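Peptidase, M20/M25/M40 family (Staphylococcus aureus, PDB 4EWT) probably hydrolyses N-acyl amino acids or related amides as a manganese-binding amidohydrolase of the M20 peptidase family. Local coordinates at residues 47-51 and 62-66; 186-192 and 253-259; 301-307 and 343-347. All coordinates share one frame; numbering follows the deposited sequence.

Contact 1: residues 47-51 and 62-66; sequences KDVEV and VTIDS
Glu-50 and Thr-63 form the one hydrogen-bonded pair of this short antiparallel contact. Glu-50 N donates to Thr-63 O at 2.9 Å. Thr-63 N donates to Glu-50 O at 2.8 Å. Both bonds are nearly straight. A CA-H...O contact from Val-62 CA adds to the load on Glu-50 O.

These residues belong to a beta hairpin, with strand 50-52 at one edge of the mixed sheet within this chain. Strand 60-65 is the inner arm and bonds on its other side to strand 129-135, through Val-132 and Val-130.

The apolar contacts are few. Val-49 CG1 lies beside Ile-64 CG1 at 3.8 Å, the two side chains pointing the same way. CG1 stands anti to the carbonyl carbon of Val-49 (chi1 -61°), and this brings it alongside the isoleucine. From helix 105-120, Ala-120 touches Val-49 and Leu-119 touches Ile-64. Val-51 meets Val-62 at 4.2 Å, CB to CB, in the non-hydrogen-bonded pair, and Tyr-44 packs on both.

On the face that carries Glu-50 and Thr-63, the Glu-50 side chain runs extended past Thr-63. Its OE2 comes to 3.8 Å from Thr-63 CG2, a van der Waals contact. Asp-65 OD2 is 4.8 Å from Glu-50 OE2, so two like charges probably sit near each other here. Asp-65 OD1 is bonded to Gly-67 N.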
ATOM      1  N   LYS A  47      -2.932  64.745  -3.167  1.00 42.04           N
ATOM      2  CA  LYS A  47      -2.207  64.432  -1.936  1.00 40.83           C
ATOM      3  C   LYS A  47      -0.700  64.491  -2.147  1.00 41.23           C
ATOM      4  O   LYS A  47      -0.213  64.246  -3.251  1.00 42.29           O
ATOM      5  CB  LYS A  47      -2.691  63.099  -1.360  1.00 39.20           C
ATOM      6  CG  LYS A  47      -4.127  63.250  -0.881  1.00 40.33           C
ATOM      7  CD  LYS A  47      -4.827  61.970  -0.515  1.00 40.72           C
ATOM      8  CE  LYS A  47      -6.321  62.249  -0.595  1.00 42.74           C
ATOM      9  NZ  LYS A  47      -7.159  61.064  -0.371  1.00 43.16           N
ATOM     10  N   ASP A  48       0.028  64.858  -1.095  1.00 41.25           N
ATOM     11  CA  ASP A  48       1.457  65.172  -1.205  1.00 42.97           C
ATOM     12  C   ASP A  48       2.326  63.926  -1.093  1.00 42.50           C
ATOM     13  O   ASP A  48       3.007  63.714  -0.092  1.00 41.99           O
ATOM     14  CB  ASP A  48       1.857  66.230  -0.163  1.00 43.46           C
ATOM     15  CG  ASP A  48       3.309  66.694  -0.301  1.00 45.74           C
ATOM     16  OD1 ASP A  48       3.896  66.625  -1.409  1.00 45.68           O
ATOM     17  OD2 ASP A  48       3.862  67.142   0.723  1.00 47.99           O
ATOM     18  N   VAL A  49       2.280  63.099  -2.134  1.00 43.44           N
ATOM     19  CA  VAL A  49       3.102  61.891  -2.239  1.00 43.51           C
ATOM     20  C   VAL A  49       3.630  61.752  -3.670  1.00 46.23           C
ATOM     21  O   VAL A  49       3.102  62.382  -4.585  1.00 47.89           O
ATOM     22  CB  VAL A  49       2.297  60.615  -1.864  1.00 41.23           C
ATOM     23  CG1 VAL A  49       1.801  60.679  -0.418  1.00 39.35           C
ATOM     24  CG2 VAL A  49       1.132  60.387  -2.830  1.00 40.95           C
ATOM     25  N   GLU A  50       4.659  60.946  -3.869  1.00 47.84           N
ATOM     26  CA  GLU A  50       5.033  60.563  -5.214  1.00 50.68           C
ATOM     27  C   GLU A  50       4.429  59.236  -5.588  1.00 49.77           C
ATOM     28  O   GLU A  50       4.658  58.266  -4.952  1.00 48.51           O
ATOM     29  CB  GLU A  50       6.531  60.518  -5.443  1.00 53.01           C
ATOM     30  CG  GLU A  50       7.415  61.304  -4.519  1.00 54.81           C
ATOM     31  CD  GLU A  50       8.867  60.843  -4.609  1.00 58.70           C
ATOM     32  OE1 GLU A  50       9.200  60.069  -5.522  1.00 60.11           O
ATOM     33  OE2 GLU A  50       9.670  61.232  -3.756  1.00 60.75           O
ATOM     34  N   VAL A  51       3.638  59.190  -6.624  1.00 51.14           N
ATOM     35  CA  VAL A  51       3.159  57.905  -7.022  1.00 51.06           C
ATOM     36  C   VAL A  51       3.721  57.404  -8.330  1.00 53.89           C
ATOM     37  O   VAL A  51       3.572  57.974  -9.388  1.00 56.11           O
ATOM     38  CB  VAL A  51       1.669  57.712  -6.930  1.00 49.67           C
ATOM     39  CG1 VAL A  51       0.966  58.937  -6.662  1.00 50.66           C
ATOM     40  CG2 VAL A  51       1.161  57.010  -8.077  1.00 50.93           C
ATOM     41  N   VAL A  62       3.851  54.200  -3.837  1.00 41.56           N
ATOM     42  CA  VAL A  62       3.678  55.593  -3.409  1.00 41.64           C
ATOM     43  C   VAL A  62       4.689  55.963  -2.321  1.00 41.19           C
ATOM     44  O   VAL A  62       4.757  55.323  -1.266  1.00 39.91           O
ATOM     45  CB  VAL A  62       2.189  55.985  -3.085  1.00 40.70           C
ATOM     46  CG1 VAL A  62       1.224  54.937  -3.602  1.00 40.05           C
ATOM     47  CG2 VAL A  62       1.960  56.247  -1.607  1.00 40.41           C
ATOM     48  N   THR A  63       5.505  56.970  -2.624  1.00 42.36           N
ATOM     49  CA  THR A  63       6.573  57.417  -1.736  1.00 42.79           C
ATOM     50  C   THR A  63       6.141  58.639  -0.918  1.00 42.16           C
ATOM     51  O   THR A  63       5.652  59.631  -1.463  1.00 42.43           O
ATOM     52  CB  THR A  63       7.879  57.708  -2.521  1.00 45.46           C
ATOM     53  OG1 THR A  63       8.307  56.518  -3.196  1.00 46.60           O
ATOM     54  CG2 THR A  63       9.000  58.154  -1.591  1.00 46.77           C
ATOM     55  N   ILE A  64       6.304  58.528   0.396  1.00 41.10           N
ATOM     56  CA  ILE A  64       6.050  59.624   1.317  1.00 40.60           C
ATOM     57  C   ILE A  64       7.402  60.027   1.903  1.00 42.73           C
ATOM     58  O   ILE A  64       7.874  59.427   2.879  1.00 42.10           O
ATOM     59  CB  ILE A  64       5.090  59.212   2.461  1.00 38.49           C
ATOM     60  CG1 ILE A  64       3.869  58.452   1.922  1.00 36.04           C
ATOM     61  CG2 ILE A  64       4.666  60.438   3.272  1.00 38.74           C
ATOM     62  CD1 ILE A  64       3.045  57.764   3.001  1.00 32.73           C
ATOM     63  N   ASP A  65       8.031  61.026   1.289  1.00 45.07           N
ATOM     64  CA  ASP A  65       9.333  61.508   1.742  1.00 47.75           C
ATOM     65  C   ASP A  65       9.121  62.649   2.725  1.00 48.20           C
ATOM     66  O   ASP A  65       8.457  63.638   2.406  1.00 47.89           O
ATOM     67  CB  ASP A  65      10.185  61.965   0.550  1.00 50.62           C
ATOM     68  CG  ASP A  65      11.657  62.216   0.918  1.00 54.81           C
ATOM     69  OD1 ASP A  65      11.992  62.316   2.123  1.00 56.69           O
ATOM     70  OD2 ASP A  65      12.488  62.324  -0.011  1.00 58.06           O
ATOM     71  N   SER A  66       9.685  62.509   3.922  1.00 48.88           N
ATOM     72  CA  SER A  66       9.561  63.533   4.957  1.00 49.87           C
ATOM     73  C   SER A  66      10.325  64.812   4.588  1.00 52.45           C
ATOM     74  O   SER A  66      10.081  65.872   5.160  1.00 52.96           O
ATOM     75  CB  SER A  66      10.073  62.999   6.292  1.00 50.46           C
ATOM     76  OG  SER A  66      11.486  62.936   6.289  1.00 53.47           O
TER

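Contact 2: residues 186-192 and 253-259; sequences AFFKLKV and VEIEGDV
Phe-188 lays its ring over Gly-257 in a closely packed, buried part of the contact. Gly-257 CA stands 3.9 Å from the centroid of the Phe-188 ring, over one face, in a CH-pi contact. The phenyl group gets there because CG sits between the backbone N and the carbonyl carbon (chi1 63°), which turns the ring across to the partner strand. The bare glycine leaves it room. Val-259 CG2 meets the ring edge at 3.7 Å from Phe-188 CE2, the two side chains crossing at about a right angle.

The same buried face continues with smaller aliphatic contacts. Val-192 CB touches Val-253 CG2 at 3.9 Å, and Ala-186 CB lies 4.1 Å from Val-259 CB. Eight backbone hydrogen bonds join the strands, two in each hydrogen-bonded pair.

The face of Lys-189 and Glu-256 is more polar, and its charged ends are loosely placed. These two lie side by side, but Lys-189 NZ is 4.6 Å from Glu-256 OE2, beyond a salt bridge. Lys-191 and Glu-254 also lie side by side, but the lysine meets the carboxylate through its aliphatic chain, Lys-191 CD 3.5 Å from Glu-254 OE2; the amine bends away. At one end Phe-187 CD1 rests 3.4 Å from Asp-258 CB, while Asp-258 OD2 forms a salt bridge with Arg-260. Phe-246 of the second subunit meets the Phe-187 ring edge-to-face and packs on Lys-189 and Glu-256.

Helices 264-285 and 208-226 cover the apolar face. In the antiparallel sheet, strand 288-295 flanks strand 179-193, and strand 233-242 flanks strand 248-261.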
ATOM      1  N   ALA A 186       5.007  24.203  -3.262  1.00 17.67           N
ATOM      2  CA  ALA A 186       5.486  23.707  -4.556  1.00 18.49           C
ATOM      3  C   ALA A 186       4.373  22.924  -5.240  1.00 18.15           C
ATOM      4  O   ALA A 186       3.432  22.498  -4.582  1.00 17.89           O
ATOM      5  CB  ALA A 186       6.744  22.862  -4.380  1.00 17.31           C
ATOM      6  N   PHE A 187       4.491  22.758  -6.556  1.00 19.33           N
ATOM      7  CA  PHE A 187       3.548  22.000  -7.362  1.00 20.13           C
ATOM      8  C   PHE A 187       4.285  20.980  -8.215  1.00 19.35           C
ATOM      9  O   PHE A 187       5.373  21.253  -8.716  1.00 20.09           O
ATOM     10  CB  PHE A 187       2.780  22.935  -8.304  1.00 22.06           C
ATOM     11  CG  PHE A 187       1.965  23.961  -7.590  1.00 25.61           C
ATOM     12  CD1 PHE A 187       0.861  23.580  -6.820  1.00 28.40           C
ATOM     13  CD2 PHE A 187       2.300  25.308  -7.669  1.00 28.23           C
ATOM     14  CE1 PHE A 187       0.098  24.534  -6.150  1.00 30.04           C
ATOM     15  CE2 PHE A 187       1.544  26.277  -7.004  1.00 28.42           C
ATOM     16  CZ  PHE A 187       0.442  25.894  -6.251  1.00 30.66           C
ATOM     17  N   PHE A 188       3.670  19.827  -8.423  1.00 18.22           N
ATOM     18  CA  PHE A 188       4.245  18.834  -9.316  1.00 18.00           C
ATOM     19  C   PHE A 188       3.212  18.130 -10.183  1.00 18.14           C
ATOM     20  O   PHE A 188       2.047  17.966  -9.796  1.00 16.82           O
ATOM     21  CB  PHE A 188       5.108  17.815  -8.542  1.00 17.81           C
ATOM     22  CG  PHE A 188       4.340  16.991  -7.532  1.00 15.69           C
ATOM     23  CD1 PHE A 188       3.915  15.712  -7.849  1.00 16.40           C
ATOM     24  CD2 PHE A 188       4.093  17.490  -6.253  1.00 18.38           C
ATOM     25  CE1 PHE A 188       3.214  14.926  -6.903  1.00 18.72           C
ATOM     26  CE2 PHE A 188       3.398  16.723  -5.281  1.00 17.97           C
ATOM     27  CZ  PHE A 188       2.957  15.451  -5.606  1.00 17.84           C
ATOM     28  N   LYS A 189       3.661  17.731 -11.369  1.00 18.24           N
ATOM     29  CA  LYS A 189       2.892  16.855 -12.238  1.00 18.92           C
ATOM     30  C   LYS A 189       3.737  15.623 -12.449  1.00 18.05           C
ATOM     31  O   LYS A 189       4.944  15.725 -12.665  1.00 18.48           O
ATOM     32  CB  LYS A 189       2.613  17.524 -13.588  1.00 20.26           C
ATOM     33  CG  LYS A 189       1.793  18.799 -13.471  1.00 23.19           C
ATOM     34  CD  LYS A 189       1.582  19.456 -14.825  1.00 30.83           C
ATOM     35  CE  LYS A 189       0.669  20.686 -14.705  1.00 33.05           C
ATOM     36  NZ  LYS A 189       1.012  21.720 -15.731  1.00 38.99           N
ATOM     37  N   LEU A 190       3.116  14.457 -12.355  1.00 16.54           N
ATOM     38  CA  LEU A 190       3.838  13.224 -12.602  1.00 15.56           C
ATOM     39  C   LEU A 190       3.095  12.419 -13.644  1.00 15.69           C
ATOM     40  O   LEU A 190       1.904  12.111 -13.485  1.00 14.43           O
ATOM     41  CB  LEU A 190       4.003  12.411 -11.315  1.00 14.39           C
ATOM     42  CG  LEU A 190       4.549  10.981 -11.442  1.00 15.54           C
ATOM     43  CD1 LEU A 190       6.025  10.926 -11.917  1.00 14.31           C
ATOM     44  CD2 LEU A 190       4.389  10.282 -10.115  1.00 13.39           C
ATOM     45  N   LYS A 191       3.795  12.093 -14.719  1.00 14.98           N
ATOM     46  CA  LYS A 191       3.226  11.217 -15.702  1.00 15.86           C
ATOM     47  C   LYS A 191       3.808   9.839 -15.462  1.00 14.71           C
ATOM     48  O   LYS A 191       5.012   9.693 -15.356  1.00 14.41           O
ATOM     49  CB  LYS A 191       3.499  11.710 -17.126  1.00 16.48           C
ATOM     50  CG  LYS A 191       3.030  10.717 -18.186  1.00 19.81           C
ATOM     51  CD  LYS A 191       2.954  11.331 -19.576  1.00 24.69           C
ATOM     52  CE  LYS A 191       4.323  11.517 -20.170  1.00 27.42           C
ATOM     53  NZ  LYS A 191       4.244  11.711 -21.666  1.00 32.46           N
ATOM     54  N   VAL A 192       2.934   8.850 -15.330  1.00 14.43           N
ATOM     55  CA  VAL A 192       3.335   7.459 -15.134  1.00 14.43           C
ATOM     56  C   VAL A 192       2.938   6.713 -16.406  1.00 15.64           C
ATOM     57  O   VAL A 192       1.742   6.528 -16.683  1.00 15.78           O
ATOM     58  CB  VAL A 192       2.664   6.812 -13.883  1.00 13.90           C
ATOM     59  CG1 VAL A 192       3.128   5.366 -13.695  1.00 12.54           C
ATOM     60  CG2 VAL A 192       2.968   7.618 -12.574  1.00 12.74           C
ATOM     61  N   VAL A 253      -1.191   7.234 -16.516  1.00 18.41           N
ATOM     62  CA  VAL A 253      -1.949   8.074 -15.593  1.00 17.87           C
ATOM     63  C   VAL A 253      -1.217   9.409 -15.372  1.00 18.57           C
ATOM     64  O   VAL A 253       0.016   9.483 -15.403  1.00 17.15           O
ATOM     65  CB  VAL A 253      -2.352   7.378 -14.234  1.00 17.29           C
ATOM     66  CG1 VAL A 253      -3.051   6.018 -14.461  1.00 15.32           C
ATOM     67  CG2 VAL A 253      -1.189   7.205 -13.318  1.00 18.19           C
ATOM     68  N   GLU A 254      -1.948  10.485 -15.215  1.00 19.28           N
ATOM     69  CA  GLU A 254      -1.376  11.757 -14.854  1.00 21.21           C
ATOM     70  C   GLU A 254      -1.754  12.147 -13.471  1.00 20.12           C
ATOM     71  O   GLU A 254      -2.880  12.244 -13.142  1.00 19.05           O
ATOM     72  CB  GLU A 254      -1.794  12.891 -15.757  1.00 23.15           C
ATOM     73  CG  GLU A 254      -1.618  12.653 -17.153  1.00 29.94           C
ATOM     74  CD  GLU A 254      -0.323  13.086 -17.684  1.00 36.41           C
ATOM     75  OE1 GLU A 254       0.508  13.616 -16.951  1.00 38.69           O
ATOM     76  OE2 GLU A 254      -0.133  12.855 -18.865  1.00 39.85           O
ATOM     77  N   ILE A 255      -0.748  12.374 -12.682  1.00 19.76           N
ATOM     78  CA  ILE A 255      -0.923  12.755 -11.301  1.00 19.82           C
ATOM     79  C   ILE A 255      -0.501  14.207 -11.117  1.00 20.73           C
ATOM     80  O   ILE A 255       0.534  14.626 -11.622  1.00 20.71           O
ATOM     81  CB  ILE A 255      -0.137  11.820 -10.360  1.00 20.04           C
ATOM     82  CG1 ILE A 255      -0.895  10.490 -10.185  1.00 18.18           C
ATOM     83  CG2 ILE A 255       0.150  12.509  -9.014  1.00 20.28           C
ATOM     84  CD1 ILE A 255       0.033   9.303  -9.871  1.00 18.35           C
ATOM     85  N   GLU A 256      -1.327  14.978 -10.415  1.00 20.68           N
ATOM     86  CA  GLU A 256      -0.944  16.325 -10.052  1.00 21.30           C
ATOM     87  C   GLU A 256      -1.068  16.507  -8.553  1.00 20.94           C
ATOM     88  O   GLU A 256      -2.050  16.067  -7.930  1.00 20.11           O
ATOM     89  CB  GLU A 256      -1.784  17.358 -10.798  1.00 22.74           C
ATOM     90  CG  GLU A 256      -1.532  17.399 -12.299  1.00 24.30           C
ATOM     91  CD  GLU A 256      -2.364  18.456 -13.001  1.00 30.87           C
ATOM     92  OE1 GLU A 256      -3.281  19.005 -12.357  1.00 33.24           O
ATOM     93  OE2 GLU A 256      -2.108  18.740 -14.196  1.00 32.95           O
ATOM     94  N   GLY A 257      -0.066  17.158  -7.971  1.00 20.69           N
ATOM     95  CA  GLY A 257      -0.080  17.403  -6.533  1.00 20.59           C
ATOM     96  C   GLY A 257       0.481  18.737  -6.086  1.00 20.74           C
ATOM     97  O   GLY A 257       1.058  19.504  -6.874  1.00 20.61           O
ATOM     98  N   ASP A 258       0.286  19.024  -4.810  1.00 20.91           N
ATOM     99  CA  ASP A 258       0.895  20.192  -4.221  1.00 21.99           C
ATOM    100  C   ASP A 258       1.437  19.918  -2.835  1.00 20.14           C
ATOM    101  O   ASP A 258       1.039  18.970  -2.152  1.00 18.67           O
ATOM    102  CB  ASP A 258      -0.019  21.420  -4.279  1.00 24.41           C
ATOM    103  CG  ASP A 258      -0.946  21.514  -3.114  1.00 29.04           C
ATOM    104  OD1 ASP A 258      -1.861  20.668  -3.030  1.00 35.76           O
ATOM    105  OD2 ASP A 258      -0.768  22.446  -2.282  1.00 35.35           O
ATOM    106  N   VAL A 259       2.368  20.778  -2.467  1.00 19.06           N
ATOM    107  CA  VAL A 259       3.303  20.569  -1.394  1.00 18.03           C
ATOM    108  C   VAL A 259       3.347  21.858  -0.594  1.00 17.80           C
ATOM    109  O   VAL A 259       3.396  22.953  -1.170  1.00 17.50           O
ATOM    110  CB  VAL A 259       4.712  20.266  -1.974  1.00 18.24           C
ATOM    111  CG1 VAL A 259       5.799  20.539  -0.954  1.00 19.18           C
ATOM    112  CG2 VAL A 259       4.792  18.808  -2.521  1.00 16.38           C
TER

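Contact 3: residues 301-307 and 343-347; sequences YNDPEFT and PSAFI
Asn-302 uses both ends of its amide to hold the backbone of Phe-346. Phe-346 N donates to Asn-302 OD1 at 2.8 Å, approaching from above the carbonyl plane, 38° out of it. Asn-302 ND2 donates to Phe-346 O at 3.0 Å, with that oxygen close to the amide plane. One side chain thus serves the N-H and the C=O of a single residue. Next to it, Asp-303 N bonds to Ser-344 O at 2.9 Å.

Van der Waals contacts surround these bonds. Phe-306 CG lies opposite its own backbone N (chi1 -176°), which sends the ring edge toward the Ser-344 to Ala-345 peptide. Its CD2 lies 3.7 Å from Ala-345 CB. Thr-307 OG1 reaches the same methyl at 3.5 Å. Pro-343 CB packs against Asp-303 CG at 3.5 Å.

The helix start positions these groups. Asp-303 is the N-cap of helix 304-316, its OD1 accepting from Phe-306 N. Its carbonyl oxygen takes two bonds, from Thr-307 N and Thr-307 OG1. A water accepts from Ser-344 N.

Further out, Arg-177 O takes a second bond from Asn-302 ND2, and His-159 stacks on Phe-306. Asn-302 ties a strand end of the antiparallel sheet to strand 344-350, an inner strand of the mixed sheet. That strand runs beside strand 159-166, which carries the manganese ligand His-164, in the metal-binding domain of the M20 fold.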
ATOM      1  N   TYR A 301       9.189  34.103   6.223  1.00 23.49           N
ATOM      2  CA  TYR A 301      10.086  34.190   7.360  1.00 25.05           C
ATOM      3  C   TYR A 301      10.019  35.582   7.981  1.00 25.87           C
ATOM      4  O   TYR A 301      10.452  36.558   7.375  1.00 26.60           O
ATOM      5  CB  TYR A 301      11.522  33.860   6.922  1.00 25.40           C
ATOM      6  CG  TYR A 301      12.477  33.787   8.082  1.00 28.04           C
ATOM      7  CD1 TYR A 301      12.447  32.692   8.954  1.00 28.72           C
ATOM      8  CD2 TYR A 301      13.399  34.803   8.321  1.00 29.27           C
ATOM      9  CE1 TYR A 301      13.310  32.609  10.023  1.00 30.54           C
ATOM     10  CE2 TYR A 301      14.273  34.729   9.399  1.00 32.21           C
ATOM     11  CZ  TYR A 301      14.214  33.624  10.250  1.00 31.43           C
ATOM     12  OH  TYR A 301      15.059  33.518  11.325  1.00 32.81           O
ATOM     13  N   ASN A 302       9.446  35.675   9.174  1.00 26.29           N
ATOM     14  CA  ASN A 302       9.454  36.922   9.906  1.00 28.09           C
ATOM     15  C   ASN A 302      10.806  37.114  10.573  1.00 29.66           C
ATOM     16  O   ASN A 302      11.168  36.361  11.481  1.00 30.19           O
ATOM     17  CB  ASN A 302       8.325  36.973  10.932  1.00 27.66           C
ATOM     18  CG  ASN A 302       7.014  37.449  10.334  1.00 27.62           C
ATOM     19  OD1 ASN A 302       6.962  37.919   9.199  1.00 26.86           O
ATOM     20  ND2 ASN A 302       5.947  37.322  11.095  1.00 27.16           N
ATOM     21  N   ASP A 303      11.557  38.100  10.091  1.00 31.17           N
ATOM     22  CA  ASP A 303      12.840  38.463  10.686  1.00 32.85           C
ATOM     23  C   ASP A 303      12.684  38.654  12.196  1.00 34.05           C
ATOM     24  O   ASP A 303      11.882  39.471  12.625  1.00 34.51           O
ATOM     25  CB  ASP A 303      13.402  39.727  10.052  1.00 33.54           C
ATOM     26  CG  ASP A 303      14.738  40.136  10.664  1.00 35.50           C
ATOM     27  OD1 ASP A 303      14.781  41.168  11.368  1.00 35.81           O
ATOM     28  OD2 ASP A 303      15.730  39.404  10.469  1.00 35.34           O
ATOM     29  N   PRO A 304      13.430  37.868  13.001  1.00 34.84           N
ATOM     30  CA  PRO A 304      13.278  37.900  14.462  1.00 36.04           C
ATOM     31  C   PRO A 304      13.547  39.273  15.101  1.00 37.93           C
ATOM     32  O   PRO A 304      12.776  39.690  15.960  1.00 38.30           O
ATOM     33  CB  PRO A 304      14.287  36.851  14.940  1.00 35.64           C
ATOM     34  CG  PRO A 304      14.356  35.886  13.807  1.00 34.46           C
ATOM     35  CD  PRO A 304      14.329  36.774  12.584  1.00 34.16           C
ATOM     36  N   GLU A 305      14.614  39.958  14.679  1.00 39.59           N
ATOM     37  CA  GLU A 305      14.949  41.305  15.191  1.00 42.03           C
ATOM     38  C   GLU A 305      13.822  42.299  14.915  1.00 42.16           C
ATOM     39  O   GLU A 305      13.311  42.947  15.832  1.00 42.90           O
ATOM     40  CB  GLU A 305      16.250  41.844  14.567  1.00 43.03           C
ATOM     41  CG  GLU A 305      17.527  41.127  14.986  1.00 45.54           C
ATOM     42  CD  GLU A 305      18.733  41.539  14.148  1.00 48.40           C
ATOM     43  OE1 GLU A 305      19.252  40.674  13.399  1.00 48.49           O
ATOM     44  OE2 GLU A 305      19.155  42.720  14.232  1.00 49.97           O
ATOM     45  N   PHE A 306      13.436  42.405  13.645  1.00 41.47           N
ATOM     46  CA  PHE A 306      12.421  43.373  13.247  1.00 41.65           C
ATOM     47  C   PHE A 306      11.053  43.040  13.840  1.00 40.79           C
ATOM     48  O   PHE A 306      10.387  43.929  14.361  1.00 41.52           O
ATOM     49  CB  PHE A 306      12.360  43.517  11.721  1.00 41.32           C
ATOM     50  CG  PHE A 306      11.405  44.581  11.244  1.00 41.72           C
ATOM     51  CD1 PHE A 306      11.560  45.904  11.636  1.00 43.33           C
ATOM     52  CD2 PHE A 306      10.360  44.253  10.389  1.00 40.85           C
ATOM     53  CE1 PHE A 306      10.685  46.887  11.197  1.00 43.92           C
ATOM     54  CE2 PHE A 306       9.479  45.229   9.940  1.00 42.04           C
ATOM     55  CZ  PHE A 306       9.639  46.549  10.344  1.00 43.09           C
ATOM     56  N   THR A 307      10.656  41.769  13.792  1.00 39.17           N
ATOM     57  CA  THR A 307       9.346  41.351  14.315  1.00 38.39           C
ATOM     58  C   THR A 307       9.215  41.630  15.799  1.00 39.96           C
ATOM     59  O   THR A 307       8.155  42.065  16.251  1.00 40.52           O
ATOM     60  CB  THR A 307       9.046  39.859  14.055  1.00 36.68           C
ATOM     61  OG1 THR A 307       9.125  39.593  12.654  1.00 34.28           O
ATOM     62  CG2 THR A 307       7.651  39.481  14.555  1.00 35.44           C
ATOM     63  N   PRO A 343      14.725  42.189   5.657  1.00 41.09           N
ATOM     64  CA  PRO A 343      14.144  41.770   6.928  1.00 40.13           C
ATOM     65  C   PRO A 343      12.731  42.329   7.053  1.00 37.97           C
ATOM     66  O   PRO A 343      12.517  43.541   6.880  1.00 37.57           O
ATOM     67  CB  PRO A 343      15.075  42.399   7.973  1.00 43.20           C
ATOM     68  CG  PRO A 343      15.832  43.440   7.259  1.00 45.16           C
ATOM     69  CD  PRO A 343      15.933  43.009   5.842  1.00 44.44           C
ATOM     70  N   SER A 344      11.764  41.451   7.305  1.00 35.92           N
ATOM     71  CA  SER A 344      10.367  41.871   7.288  1.00 33.83           C
ATOM     72  C   SER A 344       9.573  41.249   8.424  1.00 33.16           C
ATOM     73  O   SER A 344      10.046  40.320   9.091  1.00 33.82           O
ATOM     74  CB  SER A 344       9.717  41.521   5.947  1.00 31.88           C
ATOM     75  OG  SER A 344      10.590  41.813   4.875  1.00 33.84           O
ATOM     76  N   ALA A 345       8.376  41.796   8.637  1.00 31.66           N
ATOM     77  CA  ALA A 345       7.410  41.266   9.582  1.00 30.96           C
ATOM     78  C   ALA A 345       6.028  41.317   8.943  1.00 29.33           C
ATOM     79  O   ALA A 345       5.580  42.363   8.462  1.00 28.67           O
ATOM     80  CB  ALA A 345       7.425  42.059  10.868  1.00 32.92           C
ATOM     81  N   PHE A 346       5.370  40.167   8.913  1.00 28.29           N
ATOM     82  CA  PHE A 346       4.004  40.074   8.429  1.00 27.05           C
ATOM     83  C   PHE A 346       3.184  39.776   9.657  1.00 27.82           C
ATOM     84  O   PHE A 346       3.393  38.753  10.305  1.00 28.78           O
ATOM     85  CB  PHE A 346       3.900  38.947   7.400  1.00 25.93           C
ATOM     86  CG  PHE A 346       2.611  38.930   6.614  1.00 24.46           C
ATOM     87  CD1 PHE A 346       2.283  39.974   5.740  1.00 24.19           C
ATOM     88  CD2 PHE A 346       1.744  37.853   6.715  1.00 23.01           C
ATOM     89  CE1 PHE A 346       1.097  39.936   4.989  1.00 21.31           C
ATOM     90  CE2 PHE A 346       0.557  37.800   5.959  1.00 22.81           C
ATOM     91  CZ  PHE A 346       0.241  38.845   5.101  1.00 21.56           C
ATOM     92  N   ILE A 347       2.286  40.689  10.009  1.00 28.37           N
ATOM     93  CA  ILE A 347       1.501  40.535  11.235  1.00 30.01           C
ATOM     94  C   ILE A 347       0.004  40.461  10.935  1.00 29.80           C
ATOM     95  O   ILE A 347      -0.430  40.758   9.824  1.00 29.08           O
ATOM     96  CB  ILE A 347       1.815  41.644  12.287  1.00 31.58           C
ATOM     97  CG1 ILE A 347       1.399  43.022  11.776  1.00 31.91           C
ATOM     98  CG2 ILE A 347       3.298  41.608  12.684  1.00 32.85           C
ATOM     99  CD1 ILE A 347       1.499  44.136  12.802  1.00 35.09           C
TER
HETATM  100  O   HOH W   1      12.468  38.611   6.524  1.00  2.00           O

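Contact 2 and contact 3 are buried, whereas contact 1 is only partly so. Contacts 1 and 3 both reach the mixed sheet, one at its rim and the other at an inner strand, with centres 25 Å apart. Contacts 2 and 3 share the antiparallel sheet, in which strands 179-193 and 300-302 are neighbours. Contacts 1 and 2 lie on opposite sides of the chain's centre, 46 Å apart between centres. The chemistry follows place. Contact 1 has a single hydrogen-bonded pair with a few valine and isoleucine contacts, contact 2 regular strand pairing with one apolar and one charged face, and contact 3 hydrogen bonds from a side-chain amide and a helix cap. In contact 2 alone does another subunit take part.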